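Local atomic coordinates of cytolethal distending toxin subunit B (Escherichia coli, PDB entry 2F1N), a protein that nicks DNA as the endonuclease subunit of a tripartite bacterial toxin, very probably causing the DNA damage that leads to G2/M arrest in intoxicated cells. Residues Gln40-Glu45 / Leu80-Ser85; Ala146-Ile149 / Asp155-Ala158; Asn165-Ser170 / Gln176-Met181. All blocks are in the same frame, centred on the assembly; numbering follows the deposited sequence.

In the fold
From the N terminus, contact 1 comes first: it brings the end of helix 31-42 to strand 78-83, closing a loop that carries strands 50-56 and 64-65, and belongs to the eight-stranded sheet. After two more strands of that sheet the chain enters the six-stranded one. Contact 2 closes the short loop between strand 141-147 and helix 156-168, and contact 3 the connection, with short helix 173-176 in it, from the far end of that helix to strand 179-183. They run in series, without nesting or crossing. Contacts 2 and 3, centres about 18 Å apart, join the ends of one helix to neighbouring strands; the centre of contact 1 lies about 28 and 29 Å from theirs.

Contact 1 (Gln40-Glu45 / Leu80-Ser85); sequences QLISGE and LIWNLS
Ile42 reaches across to Trp82 and Leu84 with a single methyl, CD1, and the join between the two segments is almost entirely its work. Its CG1 lies between the backbone N and the carbonyl carbon (chi1 66°), and the nearly extended chain beyond it carries CD1 out toward the strand. There CD1 meets Trp82 CZ3 at 3.8 Å, with Trp82 CE3 slightly farther off, so it is the six-membered part of the indole that is touched. The isoleucine comes to that ring at a slant. Against Leu84 it runs at about a right angle, and here methyl meets methyl, Ile42 CD1 to Leu84 CD1 at 3.9 Å.

Leu84 divides its two branches between partners. While CD1 faces the isoleucine, CD2 sits over the centre of the Trp82 ring, 3.5 Å above its plane. The indole is thus covered on one face by its near neighbour in sequence and met obliquely by Ile42. Trp82 CG stands anti to the backbone N (chi1 -175°), which swings the ring out toward the helix.

One residue on, Ser43 has its CB directed at the other segment but stays at the margin, no side-chain atom coming nearer than 4.6 Å. Its OG instead turns back to bond Arg39 O. The same arginine supplies a polar tie to the strand side, Arg39 NH1 bonding Leu84 O next to this apolar patch.

Strand 78-83 runs antiparallel between strands 64-65 and 92-98 near one margin of the eight-stranded sheet of this DNase I-like fold. Trp82 rests separately on Pro60. Ile42 also touches Val93 of strand 92-98, so the end of helix 31-42 meets two adjacent strands and, in Leu84, the loop just after the first of them.

Contact 2 (Ala146-Ile149 / Asp155-Ala158); sequences AHAI and DAPA
Asp155 reaches over to Ile149 and takes its backbone N-H through OD1. The bond, Ile149 N to OD1 at 2.7 Å, is short and nearly straight (174°), and it uses the syn lone pair, on the side of the second carboxylate oxygen. Asp155 CG stands between its own N and carbonyl carbon (chi1 58°), which turns the carboxylate toward the chain leaving strand 141-147. Ile149 crosses it at about a right angle, and its CD1 lies 3.9 Å from each of OD1 and OD2. On the same oxygen, Ala148 CA comes within 3.4 Å of Asp155 OD1. A separate apolar touch joins Ala148 CB to Ala156 CB at 4.0 Å.

A water lies between Asp155 OD2 (2.6 Å) and His147 O, though it has more acceptors around it than protons to give.

Outside this shell, Asn154 grips both sides: its ND2 bonds Ile149 O and its OD1 takes Ala156 N at the start of the helix. Arg131 and Asn187 bond the carbonyls of His147 and Ala148 respectively. Ala156 also touches Leu193, within the nuclear localization signal.

The contact joins the exit of strand 141-147 to the start of helix 156-168, the first half of a beta-alpha-beta unit. Asp155 holds the helix's N-cap position, yet makes no capping bond. For a buried acid, that straight N-H bond and the nearby helix start would probably favour the charged form.

Contact 3 (Asn165-Ser170 / Gln176-Met181); sequences NFFRDS and QALNWM
Phe167 and Trp180 lie with their planes only 14° apart, but slid so far that the phenyl ring and the five-membered part of the indole barely overlap, their centroids 5.0 Å from each other. The closest atoms are Phe167 CD2 and Trp180 CD1, 3.3 Å apart. Trp180 CG sits between its backbone N and carbonyl carbon (chi1 46°), which folds the indole over toward the helix. The Leu178 side chain crosses that of Phe167 at about a right angle, with Leu178 CD1 3.6 Å from Phe167 CE1. Over one face of the same phenyl ring lies Phe166, its CD2 3.7 Å above the plane and near the centre.

Beside this apolar group Gln176 lies along the end of the helix. Its CA-H points at Phe167 O (CA to O 3.3 Å), an oxygen that also accepts from Ser170 N and Ser170 OG, both coming from one face of its plane. The glutamine is extended beyond CG. NE2 gives a weak, bent bond to Ser170 O (2.8 Å, 127°), while OE1 accepts from a water that also donates to Arg168 O, the OE1-water distance being 2.7 Å. The amide thus reaches one carbonyl directly, though weakly, and the other only through water, just where the helix gives out.

Phe167 also rests on Ala142 and Phe144 of strand 141-147 and meets Phe121 edge-to-face. Trp180 packs back on Val163 and Tyr164, with NE1 bonded to Ser229 OG. Strands 141-147 and 179-183 are parallel neighbours, so helix 156-168, followed by short helix 173-176, makes the connection of a beta-alpha-beta crossover, and through Phe167 its last turn touches both strands.

Contact 1 (Gln40-Glu45 / Leu80-Ser85)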
loop_
_atom_site.group_PDB
_atom_site.type_symbol
_atom_site.label_atom_id
_atom_site.label_comp_id
_atom_site.label_asym_id
_atom_site.label_seq_id
_atom_site.Cartn_x
_atom_site.Cartn_y
_atom_site.Cartn_z
ATOM N N GLN A 40 -12.023 11.184 1.160
ATOM C CA GLN A 40 -13.229 10.355 1.263
ATOM C C GLN A 40 -12.956 8.903 1.629
ATOM O O GLN A 40 -13.712 8.318 2.414
ATOM C CB GLN A 40 -14.079 10.484 -0.020
ATOM C CG GLN A 40 -14.946 11.831 -0.114
ATOM C CD GLN A 40 -14.572 12.972 0.874
ATOM O OE1 GLN A 40 -14.114 14.067 0.447
ATOM N NE2 GLN A 40 -14.803 12.742 2.179
ATOM N N LEU A 41 -11.878 8.323 1.095
ATOM C CA LEU A 41 -11.510 6.960 1.468
ATOM C C LEU A 41 -11.125 6.760 2.934
ATOM O O LEU A 41 -11.433 5.685 3.501
ATOM C CB LEU A 41 -10.370 6.454 0.586
ATOM C CG LEU A 41 -10.620 5.893 -0.803
ATOM C CD1 LEU A 41 -11.535 4.651 -0.856
ATOM C CD2 LEU A 41 -11.244 6.953 -1.574
ATOM N N ILE A 42 -10.470 7.777 3.524
ATOM C CA ILE A 42 -9.933 7.702 4.894
ATOM C C ILE A 42 -10.750 8.390 6.004
ATOM O O ILE A 42 -10.297 8.472 7.170
ATOM C CB ILE A 42 -8.462 8.209 4.934
ATOM C CG1 ILE A 42 -8.392 9.721 4.611
ATOM C CG2 ILE A 42 -7.601 7.344 3.978
ATOM C CD1 ILE A 42 -7.153 10.374 5.083
ATOM N N SER A 43 -11.939 8.844 5.653
ATOM C CA SER A 43 -12.789 9.507 6.650
ATOM C C SER A 43 -14.245 9.122 6.423
ATOM O O SER A 43 -14.551 8.439 5.448
ATOM C CB SER A 43 -12.554 11.031 6.687
ATOM O OG SER A 43 -12.663 11.670 5.436
ATOM N N GLY A 44 -15.138 9.533 7.324
ATOM C CA GLY A 44 -16.536 9.100 7.215
ATOM C C GLY A 44 -16.873 7.760 7.843
ATOM O O GLY A 44 -16.041 7.132 8.470
ATOM N N GLU A 45 -18.123 7.315 7.665
ATOM C CA GLU A 45 -18.632 6.105 8.332
ATOM C C GLU A 45 -17.952 4.775 8.018
ATOM O O GLU A 45 -17.961 3.835 8.873
ATOM C CB GLU A 45 -20.143 5.984 8.051
ATOM C CG GLU A 45 -20.942 7.125 8.648
ATOM C CD GLU A 45 -20.978 7.112 10.180
ATOM O OE1 GLU A 45 -21.609 6.196 10.793
ATOM O OE2 GLU A 45 -20.383 8.048 10.770
ATOM N N LEU A 80 4.262 12.995 7.308
ATOM C CA LEU A 80 3.487 14.232 7.380
ATOM C C LEU A 80 2.231 14.053 8.228
ATOM O O LEU A 80 1.645 12.967 8.242
ATOM C CB LEU A 80 3.097 14.727 5.955
ATOM C CG LEU A 80 4.059 14.374 4.800
ATOM C CD1 LEU A 80 3.326 14.473 3.429
ATOM C CD2 LEU A 80 5.269 15.298 4.812
ATOM N N ILE A 81 1.829 15.097 8.961
ATOM C CA ILE A 81 0.550 15.064 9.609
ATOM C C ILE A 81 -0.431 15.880 8.795
ATOM O O ILE A 81 -0.126 16.999 8.355
ATOM C CB ILE A 81 0.636 15.528 11.114
ATOM C CG1 ILE A 81 1.268 14.401 11.916
ATOM C CG2 ILE A 81 -0.775 15.740 11.740
ATOM C CD1 ILE A 81 1.658 14.742 13.394
ATOM N N TRP A 82 -1.622 15.315 8.620
ATOM C CA TRP A 82 -2.649 15.949 7.782
ATOM C C TRP A 82 -3.869 16.141 8.650
ATOM O O TRP A 82 -4.565 15.182 9.042
ATOM C CB TRP A 82 -2.934 15.077 6.540
ATOM C CG TRP A 82 -3.886 15.651 5.510
ATOM C CD1 TRP A 82 -4.239 16.978 5.314
ATOM C CD2 TRP A 82 -4.587 14.893 4.519
ATOM N NE1 TRP A 82 -5.113 17.070 4.246
ATOM C CE2 TRP A 82 -5.328 15.809 3.731
ATOM C CE3 TRP A 82 -4.631 13.524 4.194
ATOM C CZ2 TRP A 82 -6.148 15.391 2.661
ATOM C CZ3 TRP A 82 -5.428 13.102 3.087
ATOM C CH2 TRP A 82 -6.160 14.052 2.343
ATOM N N ASN A 83 -4.125 17.417 8.983
ATOM C CA ASN A 83 -5.253 17.744 9.870
ATOM C C ASN A 83 -6.506 17.796 9.024
ATOM O O ASN A 83 -6.541 18.535 8.048
ATOM C CB ASN A 83 -5.021 19.097 10.574
ATOM C CG ASN A 83 -6.025 19.361 11.715
ATOM O OD1 ASN A 83 -7.140 18.869 11.703
ATOM N ND2 ASN A 83 -5.614 20.157 12.695
ATOM N N LEU A 84 -7.518 17.001 9.362
ATOM C CA LEU A 84 -8.675 16.834 8.472
ATOM C C LEU A 84 -9.893 17.616 8.956
ATOM O O LEU A 84 -10.822 17.866 8.184
ATOM C CB LEU A 84 -9.054 15.347 8.343
ATOM C CG LEU A 84 -8.035 14.421 7.669
ATOM C CD1 LEU A 84 -8.502 12.990 7.676
ATOM C CD2 LEU A 84 -7.782 14.874 6.202
ATOM N N SER A 85 -9.905 17.950 10.246
ATOM C CA SER A 85 -11.055 18.611 10.902
ATOM C C SER A 85 -10.770 18.673 12.386
ATOM O O SER A 85 -9.896 17.970 12.867
ATOM C CB SER A 85 -12.369 17.829 10.685
ATOM O OG SER A 85 -13.498 18.477 11.295
#

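Contact 2 (Ala146-Ile149 / Asp155-Ala158)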
loop_
_atom_site.group_PDB
_atom_site.type_symbol
_atom_site.label_atom_id
_atom_site.label_comp_id
_atom_site.label_asym_id
_atom_site.label_seq_id
_atom_site.Cartn_x
_atom_site.Cartn_y
_atom_site.Cartn_z
ATOM N N ALA A 146 3.149 -0.946 -2.944
ATOM C CA ALA A 146 4.033 -1.455 -4.013
ATOM C C ALA A 146 3.523 -1.034 -5.373
ATOM O O ALA A 146 2.294 -0.910 -5.595
ATOM C CB ALA A 146 4.133 -2.953 -4.000
ATOM N N HIS A 147 4.477 -0.768 -6.272
ATOM C CA HIS A 147 4.079 -0.464 -7.638
ATOM C C HIS A 147 5.058 -1.136 -8.591
ATOM O O HIS A 147 6.112 -0.583 -8.921
ATOM C CB HIS A 147 4.050 1.039 -7.868
ATOM C CG HIS A 147 3.578 1.401 -9.247
ATOM N ND1 HIS A 147 3.741 2.671 -9.763
ATOM C CD2 HIS A 147 2.966 0.660 -10.210
ATOM C CE1 HIS A 147 3.248 2.699 -10.997
ATOM N NE2 HIS A 147 2.774 1.491 -11.297
ATOM N N ALA A 148 4.702 -2.334 -9.049
ATOM C CA ALA A 148 5.578 -3.122 -9.908
ATOM C C ALA A 148 5.597 -2.511 -11.293
ATOM O O ALA A 148 4.699 -1.764 -11.623
ATOM C CB ALA A 148 5.082 -4.586 -9.958
ATOM N N ILE A 149 6.627 -2.837 -12.084
ATOM C CA ILE A 149 6.812 -2.203 -13.398
ATOM C C ILE A 149 5.785 -2.724 -14.367
ATOM O O ILE A 149 5.457 -3.922 -14.349
ATOM C CB ILE A 149 8.218 -2.499 -13.914
ATOM C CG1 ILE A 149 9.277 -1.904 -12.981
ATOM C CG2 ILE A 149 8.385 -1.911 -15.406
ATOM C CD1 ILE A 149 10.672 -2.559 -13.192
ATOM N N ASP A 155 8.697 -7.254 -11.968
ATOM C CA ASP A 155 9.291 -7.438 -10.645
ATOM C C ASP A 155 8.334 -7.792 -9.499
ATOM O O ASP A 155 8.751 -7.894 -8.318
ATOM C CB ASP A 155 10.129 -6.204 -10.308
ATOM C CG ASP A 155 9.330 -4.891 -10.334
ATOM O OD1 ASP A 155 8.307 -4.761 -11.093
ATOM O OD2 ASP A 155 9.705 -3.914 -9.639
ATOM N N ALA A 156 7.060 -8.032 -9.830
ATOM C CA ALA A 156 6.103 -8.336 -8.746
ATOM C C ALA A 156 6.524 -9.506 -7.851
ATOM O O ALA A 156 6.488 -9.355 -6.610
ATOM C CB ALA A 156 4.660 -8.515 -9.275
ATOM N N PRO A 157 6.901 -10.677 -8.389
ATOM C CA PRO A 157 7.293 -11.782 -7.486
ATOM C C PRO A 157 8.485 -11.408 -6.583
ATOM O O PRO A 157 8.495 -11.739 -5.393
ATOM C CB PRO A 157 7.684 -12.905 -8.438
ATOM C CG PRO A 157 6.875 -12.653 -9.719
ATOM C CD PRO A 157 6.922 -11.111 -9.806
ATOM N N ALA A 158 9.471 -10.736 -7.152
ATOM C CA ALA A 158 10.655 -10.303 -6.390
ATOM C C ALA A 158 10.328 -9.280 -5.302
ATOM O O ALA A 158 10.974 -9.291 -4.229
ATOM C CB ALA A 158 11.697 -9.701 -7.375
HETATM O O HOH W 1 8.606 -1.674 -8.809
#

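Contact 3 (Asn165-Ser170 / Gln176-Met181)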
loop_
_atom_site.group_PDB
_atom_site.type_symbol
_atom_site.label_atom_id
_atom_site.label_comp_id
_atom_site.label_asym_id
_atom_site.label_seq_id
_atom_site.Cartn_x
_atom_site.Cartn_y
_atom_site.Cartn_z
ATOM N N ASN A 165 11.550 -12.027 2.817
ATOM C CA ASN A 165 12.932 -12.179 3.322
ATOM C C ASN A 165 13.355 -11.122 4.345
ATOM O O ASN A 165 14.169 -11.409 5.260
ATOM C CB ASN A 165 13.939 -12.316 2.170
ATOM C CG ASN A 165 13.848 -13.684 1.483
ATOM O OD1 ASN A 165 14.061 -14.728 2.110
ATOM N ND2 ASN A 165 13.549 -13.689 0.209
ATOM N N PHE A 166 12.869 -9.882 4.173
ATOM C CA PHE A 166 13.165 -8.812 5.109
ATOM C C PHE A 166 12.772 -9.207 6.549
ATOM O O PHE A 166 13.597 -9.116 7.489
ATOM C CB PHE A 166 12.444 -7.520 4.684
ATOM C CG PHE A 166 12.550 -6.402 5.690
ATOM C CD1 PHE A 166 13.782 -5.822 6.000
ATOM C CD2 PHE A 166 11.403 -5.957 6.366
ATOM C CE1 PHE A 166 13.886 -4.785 6.946
ATOM C CE2 PHE A 166 11.491 -4.908 7.289
ATOM C CZ PHE A 166 12.753 -4.336 7.599
ATOM N N PHE A 167 11.542 -9.679 6.719
ATOM C CA PHE A 167 11.085 -10.089 8.036
ATOM C C PHE A 167 11.766 -11.390 8.473
ATOM O O PHE A 167 12.202 -11.472 9.595
ATOM C CB PHE A 167 9.554 -10.212 8.085
ATOM C CG PHE A 167 8.892 -8.908 7.973
ATOM C CD1 PHE A 167 9.122 -7.925 8.965
ATOM C CD2 PHE A 167 8.193 -8.566 6.818
ATOM C CE1 PHE A 167 8.580 -6.667 8.857
ATOM C CE2 PHE A 167 7.673 -7.279 6.684
ATOM C CZ PHE A 167 7.866 -6.336 7.683
ATOM N N ARG A 168 11.912 -12.368 7.574
ATOM C CA ARG A 168 12.588 -13.638 7.961
ATOM C C ARG A 168 13.986 -13.412 8.518
ATOM O O ARG A 168 14.415 -14.104 9.476
ATOM C CB ARG A 168 12.699 -14.595 6.721
ATOM C CG ARG A 168 13.089 -16.051 7.123
ATOM C CD ARG A 168 12.626 -17.058 6.132
ATOM N NE ARG A 168 13.135 -18.396 6.440
ATOM C CZ ARG A 168 14.368 -18.850 6.169
ATOM N NH1 ARG A 168 15.296 -18.088 5.612
ATOM N NH2 ARG A 168 14.681 -20.094 6.502
ATOM N N ASP A 169 14.702 -12.452 7.942
ATOM C CA ASP A 169 16.090 -12.220 8.303
ATOM C C ASP A 169 16.252 -11.328 9.538
ATOM O O ASP A 169 17.386 -11.081 9.959
ATOM C CB ASP A 169 16.786 -11.528 7.142
ATOM C CG ASP A 169 17.052 -12.470 5.972
ATOM O OD1 ASP A 169 16.850 -13.707 6.110
ATOM O OD2 ASP A 169 17.423 -12.006 4.884
ATOM N N SER A 170 15.145 -10.825 10.097
ATOM C CA SER A 170 15.251 -9.938 11.264
ATOM C C SER A 170 15.927 -10.674 12.414
ATOM O O SER A 170 15.701 -11.854 12.608
ATOM C CB SER A 170 13.895 -9.449 11.751
ATOM O OG SER A 170 13.098 -8.880 10.710
ATOM N N GLN A 176 10.452 -11.128 13.231
ATOM C CA GLN A 176 10.377 -12.209 12.247
ATOM C C GLN A 176 8.936 -12.662 12.049
ATOM O O GLN A 176 8.568 -13.082 10.963
ATOM C CB GLN A 176 11.248 -13.438 12.657
ATOM C CG GLN A 176 12.772 -13.208 12.655
ATOM C CD GLN A 176 13.507 -14.297 13.462
ATOM O OE1 GLN A 176 13.114 -15.457 13.412
ATOM N NE2 GLN A 176 14.569 -13.913 14.189
ATOM N N ALA A 177 8.115 -12.564 13.104
ATOM C CA ALA A 177 6.754 -13.078 13.081
ATOM C C ALA A 177 5.677 -12.044 12.913
ATOM O O ALA A 177 4.513 -12.314 13.198
ATOM C CB ALA A 177 6.480 -13.967 14.404
ATOM N N LEU A 178 6.027 -10.845 12.451
ATOM C CA LEU A 178 5.012 -9.831 12.178
ATOM C C LEU A 178 4.085 -10.301 11.054
ATOM O O LEU A 178 4.492 -11.030 10.115
ATOM C CB LEU A 178 5.705 -8.506 11.780
ATOM C CG LEU A 178 6.535 -7.775 12.867
ATOM C CD1 LEU A 178 7.344 -6.579 12.228
ATOM C CD2 LEU A 178 5.653 -7.261 14.060
ATOM N N ASN A 179 2.812 -9.949 11.143
ATOM C CA ASN A 179 1.918 -10.197 10.029
ATOM C C ASN A 179 2.051 -9.048 9.062
ATOM O O ASN A 179 1.864 -7.920 9.459
ATOM C CB ASN A 179 0.476 -10.291 10.517
ATOM C CG ASN A 179 0.269 -11.512 11.418
ATOM O OD1 ASN A 179 0.558 -12.616 11.014
ATOM N ND2 ASN A 179 -0.216 -11.294 12.641
ATOM N N TRP A 180 2.372 -9.353 7.811
ATOM C CA TRP A 180 2.570 -8.278 6.813
ATOM C C TRP A 180 1.552 -8.327 5.687
ATOM O O TRP A 180 0.997 -9.402 5.351
ATOM C CB TRP A 180 3.996 -8.288 6.274
ATOM C CG TRP A 180 4.587 -9.619 5.863
ATOM C CD1 TRP A 180 5.422 -10.389 6.626
ATOM C CD2 TRP A 180 4.451 -10.304 4.604
ATOM N NE1 TRP A 180 5.818 -11.499 5.922
ATOM C CE2 TRP A 180 5.261 -11.472 4.675
ATOM C CE3 TRP A 180 3.758 -10.032 3.386
ATOM C CZ2 TRP A 180 5.376 -12.399 3.614
ATOM C CZ3 TRP A 180 3.886 -10.957 2.314
ATOM C CH2 TRP A 180 4.703 -12.112 2.433
ATOM N N MET A 181 1.300 -7.153 5.078
ATOM C CA MET A 181 0.392 -7.098 3.954
ATOM C C MET A 181 1.003 -6.150 2.937
ATOM O O MET A 181 1.372 -5.052 3.302
ATOM C CB MET A 181 -0.985 -6.579 4.361
ATOM C CG MET A 181 -1.934 -6.719 3.188
ATOM S SD MET A 181 -3.610 -6.127 3.474
ATOM C CE MET A 181 -4.096 -7.117 4.884
HETATM O O HOH W 2 13.080 -16.172 10.779
#